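N-acetylglucosamine-6-phosphate deacetylase (Mycobacterium smegmatis, PDB 6FV4) probably removes the acetyl group from N-acetylglucosamine-6-phosphate, as a metal-dependent hydrolase of the NagA family. Local coordinates at residues V93-H96 against R97-S101; T282-M285 against A286-M290; A384-A388 against G389-V393. The protein carries 1 engineered substitution. All blocks are in the same frame, centred on the assembly; numbering follows the deposited sequence. Where two conformers were deposited one is given.

Contact 1 (V93-H96 against R97-S101)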
# COMPACT_ATOMS: atom_id res chain seq x y z
N VAL B 93 -24.98 23.88 -1.87
CA VAL B 93 -25.81 22.68 -1.83
C VAL B 93 -26.44 22.44 -3.20
O VAL B 93 -26.45 21.31 -3.70
CB VAL B 93 -26.88 22.81 -0.73
CG1 VAL B 93 -27.98 21.80 -0.94
CG2 VAL B 93 -26.22 22.65 0.64
N ALA B 94 -26.97 23.49 -3.83
CA ALA B 94 -27.64 23.31 -5.11
C ALA B 94 -26.67 22.80 -6.17
O ALA B 94 -27.05 22.00 -7.03
CB ALA B 94 -28.27 24.63 -5.57
N LEU B 95 -25.41 23.25 -6.13
CA LEU B 95 -24.44 22.82 -7.12
C LEU B 95 -24.11 21.35 -6.97
O LEU B 95 -24.20 20.58 -7.92
CB LEU B 95 -23.15 23.65 -7.01
CG LEU B 95 -22.29 22.98 -8.08
CD1 LEU B 95 -22.47 23.67 -9.41
CD2 LEU B 95 -20.83 22.82 -7.66
N HIS B 96 -23.70 20.94 -5.77
CA HIS B 96 -23.29 19.56 -5.56
C HIS B 96 -24.47 18.60 -5.66
O HIS B 96 -24.31 17.49 -6.16
CB HIS B 96 -22.59 19.43 -4.22
CG HIS B 96 -21.25 20.08 -4.22
ND1 HIS B 96 -20.14 19.45 -4.73
CD2 HIS B 96 -20.85 21.31 -3.83
CE1 HIS B 96 -19.10 20.26 -4.64
NE2 HIS B 96 -19.50 21.39 -4.09
N ARG B 97 -25.65 19.02 -5.19
CA ARG B 97 -26.84 18.18 -5.32
C ARG B 97 -27.13 17.85 -6.78
O ARG B 97 -27.51 16.71 -7.11
CB ARG B 97 -28.06 18.87 -4.69
CG ARG B 97 -29.00 17.95 -3.92
CD ARG B 97 -29.93 18.74 -2.97
NE ARG B 97 -29.55 18.61 -1.56
CZ ARG B 97 -30.21 19.19 -0.55
NH1 ARG B 97 -31.28 19.93 -0.79
NH2 ARG B 97 -29.80 19.03 0.70
N ALA B 98 -26.97 18.83 -7.68
CA ALA B 98 -27.23 18.63 -9.09
C ALA B 98 -26.23 17.66 -9.73
O ALA B 98 -26.51 17.12 -10.79
CB ALA B 98 -27.19 19.97 -9.83
N HIS B 99 -25.08 17.45 -9.09
CA HIS B 99 -24.10 16.49 -9.56
C HIS B 99 -24.13 15.19 -8.77
O HIS B 99 -23.20 14.39 -8.89
CB HIS B 99 -22.71 17.11 -9.53
CG HIS B 99 -22.57 18.23 -10.49
ND1 HIS B 99 -22.12 18.05 -11.78
CD2 HIS B 99 -22.85 19.55 -10.37
CE1 HIS B 99 -22.11 19.21 -12.40
NE2 HIS B 99 -22.55 20.14 -11.57
N GLY B 100 -25.16 14.98 -7.94
CA GLY B 100 -25.44 13.69 -7.34
C GLY B 100 -25.11 13.55 -5.87
O GLY B 100 -25.34 12.48 -5.30
N SER B 101 -24.56 14.59 -5.23
CA SER B 101 -24.25 14.50 -3.80
C SER B 101 -25.54 14.76 -3.04
O SER B 101 -25.93 15.92 -2.86
CB SER B 101 -23.17 15.50 -3.41
OG SER B 101 -21.95 15.22 -4.05

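Contact 2 (T282-M285 against A286-M290). Engineered in segment 282-285: Ala-283 (natural residue Asp).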
# COMPACT_ATOMS: atom_id res chain seq x y z
N THR B 282 -14.49 15.30 -2.29
CA THR B 282 -14.10 16.35 -3.23
C THR B 282 -13.14 17.36 -2.63
O THR B 282 -12.28 17.89 -3.35
CB THR B 282 -15.33 17.09 -3.76
OG1 THR B 282 -16.02 17.78 -2.68
CG2 THR B 282 -16.28 16.13 -4.47
N ALA B 283 -13.30 17.67 -1.34
CA ALA B 283 -12.72 18.86 -0.73
C ALA B 283 -13.03 20.09 -1.58
O ALA B 283 -12.23 21.02 -1.68
CB ALA B 283 -11.21 18.70 -0.51
N ALA B 284 -14.20 20.11 -2.21
CA ALA B 284 -14.53 21.14 -3.19
C ALA B 284 -14.54 22.53 -2.58
O ALA B 284 -15.08 22.74 -1.49
CB ALA B 284 -15.90 20.86 -3.81
N MET B 285 -13.93 23.49 -3.28
CA MET B 285 -13.99 24.87 -2.81
C MET B 285 -15.05 25.64 -3.58
O MET B 285 -15.69 25.12 -4.50
CB MET B 285 -12.62 25.55 -2.88
CG MET B 285 -11.91 25.52 -4.22
SD MET B 285 -12.34 26.85 -5.35
CE MET B 285 -12.09 28.30 -4.33
N ALA B 286 -15.28 26.89 -3.15
CA ALA B 286 -16.45 27.63 -3.59
C ALA B 286 -16.51 27.86 -5.09
O ALA B 286 -17.61 28.09 -5.61
CB ALA B 286 -16.53 28.98 -2.85
N ALA B 287 -15.39 27.78 -5.81
CA ALA B 287 -15.45 28.00 -7.26
C ALA B 287 -15.90 26.76 -8.03
O ALA B 287 -16.09 26.85 -9.24
CB ALA B 287 -14.10 28.46 -7.79
N THR B 288 -16.06 25.62 -7.36
CA THR B 288 -16.50 24.41 -8.03
C THR B 288 -17.79 24.63 -8.80
O THR B 288 -18.77 25.17 -8.26
CB THR B 288 -16.70 23.30 -6.99
OG1 THR B 288 -15.48 23.13 -6.25
CG2 THR B 288 -17.08 21.98 -7.67
N GLY B 289 -17.79 24.23 -10.07
CA GLY B 289 -18.97 24.30 -10.91
C GLY B 289 -19.24 25.64 -11.56
O GLY B 289 -20.27 25.79 -12.23
N MET B 290 -18.37 26.62 -11.38
CA MET B 290 -18.58 27.93 -11.97
C MET B 290 -17.93 28.01 -13.34
O MET B 290 -16.91 27.38 -13.60
CB MET B 290 -18.03 29.03 -11.07
CG MET B 290 -18.65 29.05 -9.69
SD MET B 290 -18.00 30.42 -8.74
CE MET B 290 -19.14 31.70 -9.26

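Contact 3 (A384-A388 against G389-V393)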
# COMPACT_ATOMS: atom_id res chain seq x y z
N ALA B 384 -29.82 12.41 -14.00
CA ALA B 384 -30.93 12.68 -13.10
C ALA B 384 -30.48 12.42 -11.67
O ALA B 384 -29.57 11.62 -11.45
CB ALA B 384 -32.15 11.82 -13.45
N VAL B 385 -31.13 13.09 -10.71
CA VAL B 385 -30.79 13.00 -9.30
C VAL B 385 -32.08 12.98 -8.50
O VAL B 385 -32.91 13.89 -8.62
CB VAL B 385 -29.92 14.18 -8.81
CG1 VAL B 385 -29.63 14.04 -7.31
CG2 VAL B 385 -28.62 14.28 -9.60
N MET B 386 -32.24 11.98 -7.65
CA MET B 386 -33.38 11.93 -6.75
C MET B 386 -32.88 12.03 -5.31
O MET B 386 -31.86 11.43 -4.96
CB MET B 386 -34.19 10.65 -6.94
CG MET B 386 -35.26 10.46 -5.86
SD MET B 386 -36.24 9.00 -6.22
CE MET B 386 -37.35 9.67 -7.45
N ARG B 387 -33.60 12.79 -4.49
CA ARG B 387 -33.28 12.94 -3.08
C ARG B 387 -34.58 12.97 -2.29
O ARG B 387 -35.46 13.77 -2.58
CB ARG B 387 -32.47 14.22 -2.83
CG ARG B 387 -31.99 14.36 -1.40
CD ARG B 387 -31.18 15.64 -1.20
NE ARG B 387 -30.79 15.75 0.20
CZ ARG B 387 -31.50 16.35 1.16
NH1 ARG B 387 -32.66 16.94 0.88
NH2 ARG B 387 -31.04 16.37 2.40
N ALA B 388 -34.68 12.10 -1.28
CA ALA B 388 -35.89 11.93 -0.48
C ALA B 388 -37.11 11.71 -1.37
O ALA B 388 -38.19 12.28 -1.15
CB ALA B 388 -36.11 13.13 0.44
N GLY B 389 -36.94 10.87 -2.40
CA GLY B 389 -38.04 10.46 -3.25
C GLY B 389 -38.47 11.46 -4.31
O GLY B 389 -39.41 11.16 -5.06
N GLU B 390 -37.83 12.61 -4.41
CA GLU B 390 -38.21 13.62 -5.39
C GLU B 390 -37.03 13.96 -6.28
O GLU B 390 -35.88 13.92 -5.86
CB GLU B 390 -38.73 14.88 -4.70
CG GLU B 390 -39.93 14.56 -3.83
CD GLU B 390 -40.42 15.75 -3.05
OE1 GLU B 390 -40.25 16.90 -3.54
OE2 GLU B 390 -40.98 15.55 -1.96
N TRP B 391 -37.32 14.28 -7.54
CA TRP B 391 -36.26 14.62 -8.47
C TRP B 391 -35.69 15.99 -8.12
O TRP B 391 -36.40 17.01 -8.21
CB TRP B 391 -36.79 14.59 -9.90
CG TRP B 391 -37.23 13.23 -10.33
CD1 TRP B 391 -38.52 12.81 -10.57
CD2 TRP B 391 -36.39 12.09 -10.55
NE1 TRP B 391 -38.52 11.48 -10.94
CE2 TRP B 391 -37.23 11.02 -10.94
CE3 TRP B 391 -35.01 11.88 -10.48
CZ2 TRP B 391 -36.73 9.76 -11.24
CZ3 TRP B 391 -34.52 10.61 -10.78
CH2 TRP B 391 -35.37 9.58 -11.15
N VAL B 392 -34.44 16.03 -7.66
CA VAL B 392 -33.67 17.27 -7.67
C VAL B 392 -33.38 17.67 -9.11
O VAL B 392 -33.72 18.78 -9.55
CB VAL B 392 -32.36 17.11 -6.87
CG1 VAL B 392 -31.47 18.34 -7.04
CG2 VAL B 392 -32.64 16.84 -5.41
N VAL B 393 -32.73 16.76 -9.85
CA VAL B 393 -32.53 16.83 -11.30
C VAL B 393 -33.35 15.70 -11.91
O VAL B 393 -33.04 14.52 -11.71
CB VAL B 393 -31.05 16.72 -11.67
CG1 VAL B 393 -30.86 16.51 -13.19
CG2 VAL B 393 -30.29 17.96 -11.20

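Contact 1 (V93-H96 against R97-S101)
Arg-97 N donates to Val-93 O at 2.8 Å, a regular bond of the last turns of helix 86-98. Ala-98 N follows with a longer bond to Ala-94 O. His-96 O then takes two backbone donors. Ser-101 N reaches His-96 O at 3.1 Å with an N-H...O angle of 159°. His-99 N reaches the same His-96 O at 3.0 Å, less straight. They come from opposite faces of the carbonyl plane, and neither lies on a lone pair. Gly-100 N bonds to Arg-97 O at 3.0 Å. Together with the Ser-101 bond this makes a Schellman motif, with Gly-100 at the C-prime position. Its positive phi (105°) suits glycine, because a CB here would press on the carbonyl oxygen of His-99.

The His-99 ring turns its edge to Leu-95 O, with CD2 in plane at 3.0 Å from that oxygen. Its ND1 is hydrogen-bonded to Glu-325, which helps fix the ring. Val-93 and Arg-97 run side by side. Val-93 CG1 sits over the centre of the guanidinium, 3.5 Å from Arg-97 CZ. The arginine chain bends at chi3 (-106°), which brings the flat group back alongside the valine. Leu-95 CD1 packs more loosely near His-99 NE2, at 4.1 Å. His-96 sends its ring to the strands of the barrel, where NE2 bonds to Gly-75 O. Its CB stays by the helix end, 4.1 Å from Ser-101 CB.

The carbonyls of His-96 and Arg-97 are thus taken up by the turning chain. The buried His-96 ring is bonded to strand 63-76 at Gly-75, next to the metal ligand His-74. The bond to a carbonyl oxygen is consistent with a proton on His-96 NE2. The methyl group over Arg-97 would shield one guanidinium face from water.

Contact 2 (T282-M285 against A286-M290)
Met-285 and Thr-288 are the ends of a type I beta turn in the loop after strand 278-281 of the amidohydrolase barrel. The Met-285 side chain folds back over this turn. Met-285 CB lies beside the next peptide, 3.0 Å from Ala-286 N. Met-285 CG stands between the backbone N and the carbonyl carbon (chi1 53°), 3.8 Å from Ala-286 N. The chain bends at chi2 and chi3. Two conformers were deposited for this residue, so the contacts of SD and CE are tentative and may differ in the other. Met-285 SD lies over the turn and accepts a weak hydrogen bond from Ala-287 N at 3.2 Å. Met-285 SD also touches Ala-287 CB at 3.4 Å. The tip, Met-285 CE, ends 3.7 Å from Ala-286 N.

Thr-288 grips Met-285 O twice. Its backbone N comes from above the carbonyl plane, and its hydroxyl lies closer to that plane. A type II turn from Ala-287 to Met-290 follows at once. Earlier in the chain, Thr-282 OG1 accepts from Ala-284 N in an ST turn and also bonds to Asp-70. The ST turn spans Ala-283, engineered from Asp, at the predicted proton donor/acceptor position. This position also binds zinc in a structure of this protein, though not in this chain. Ala-284 CB rests against Thr-288 OG1 at 3.4 Å, while that oxygen donates to Met-285 O at 2.7 Å.

Contact 3 (A384-A388 against G389-V393)
Backbone bonds join Val-385 to Val-393 and Arg-387 to Glu-390. Val-385 N donates to Val-393 O at 2.6 Å, and Val-393 N returns a bond to Val-385 O. Val-385 O also takes a weak bond from Val-392 N. Arg-387 N donates to Glu-390 O at 2.9 Å, and Glu-390 N to Arg-387 O.

This is a beta hairpin closed by a type I' turn, with Ala-388 and Gly-389 at its corner. A classic beta bulge sets Val-392 and Val-393 opposite Val-385.

On one face Met-386 lies over Trp-391. Its chain is extended to SD and bends at chi3 (-80°). This puts Met-386 CE over the six-membered ring of Trp-391, 3.9 Å from the centroid, in a CH-pi contact. Met-386 SD stands farther above the ring, a Met-aromatic contact. Ala-384 CB touches Trp-391 CZ3 at 3.8 Å. Leu-19 of strand 16-21 also packs on the tryptophan.

On the other face Val-385 CB meets Val-393 CB at 4.0 Å. Val-392 CG2, where the chain turns a corner, touches Arg-387 CB at 3.7 Å. Arg-387 NE reaches away to bond with Thr-102 O.

Each contact is local, and none nests in or crosses another. Contact 1 comes first; it ends helix 86-98 and runs into strand 101-102. Contact 2 follows much later, in the loop between strands 278-281 and 293-297. It returns to the helix: Leu-95 CD2 lies 3.2 Å from Thr-288 O, and His-96 CE1 3.4 Å from Ala-284 CB. Contact 3 closes the hairpin near the C terminus. It meets the helix end, where Val-385 CG1 lies 3.4 Å from Arg-97 O and Val-393 packs on Ala-98. Contacts 2 and 3 stay about 13 Å apart at their nearest atoms. The last turn of the helix thus lies between the 282-290 loop and the hairpin.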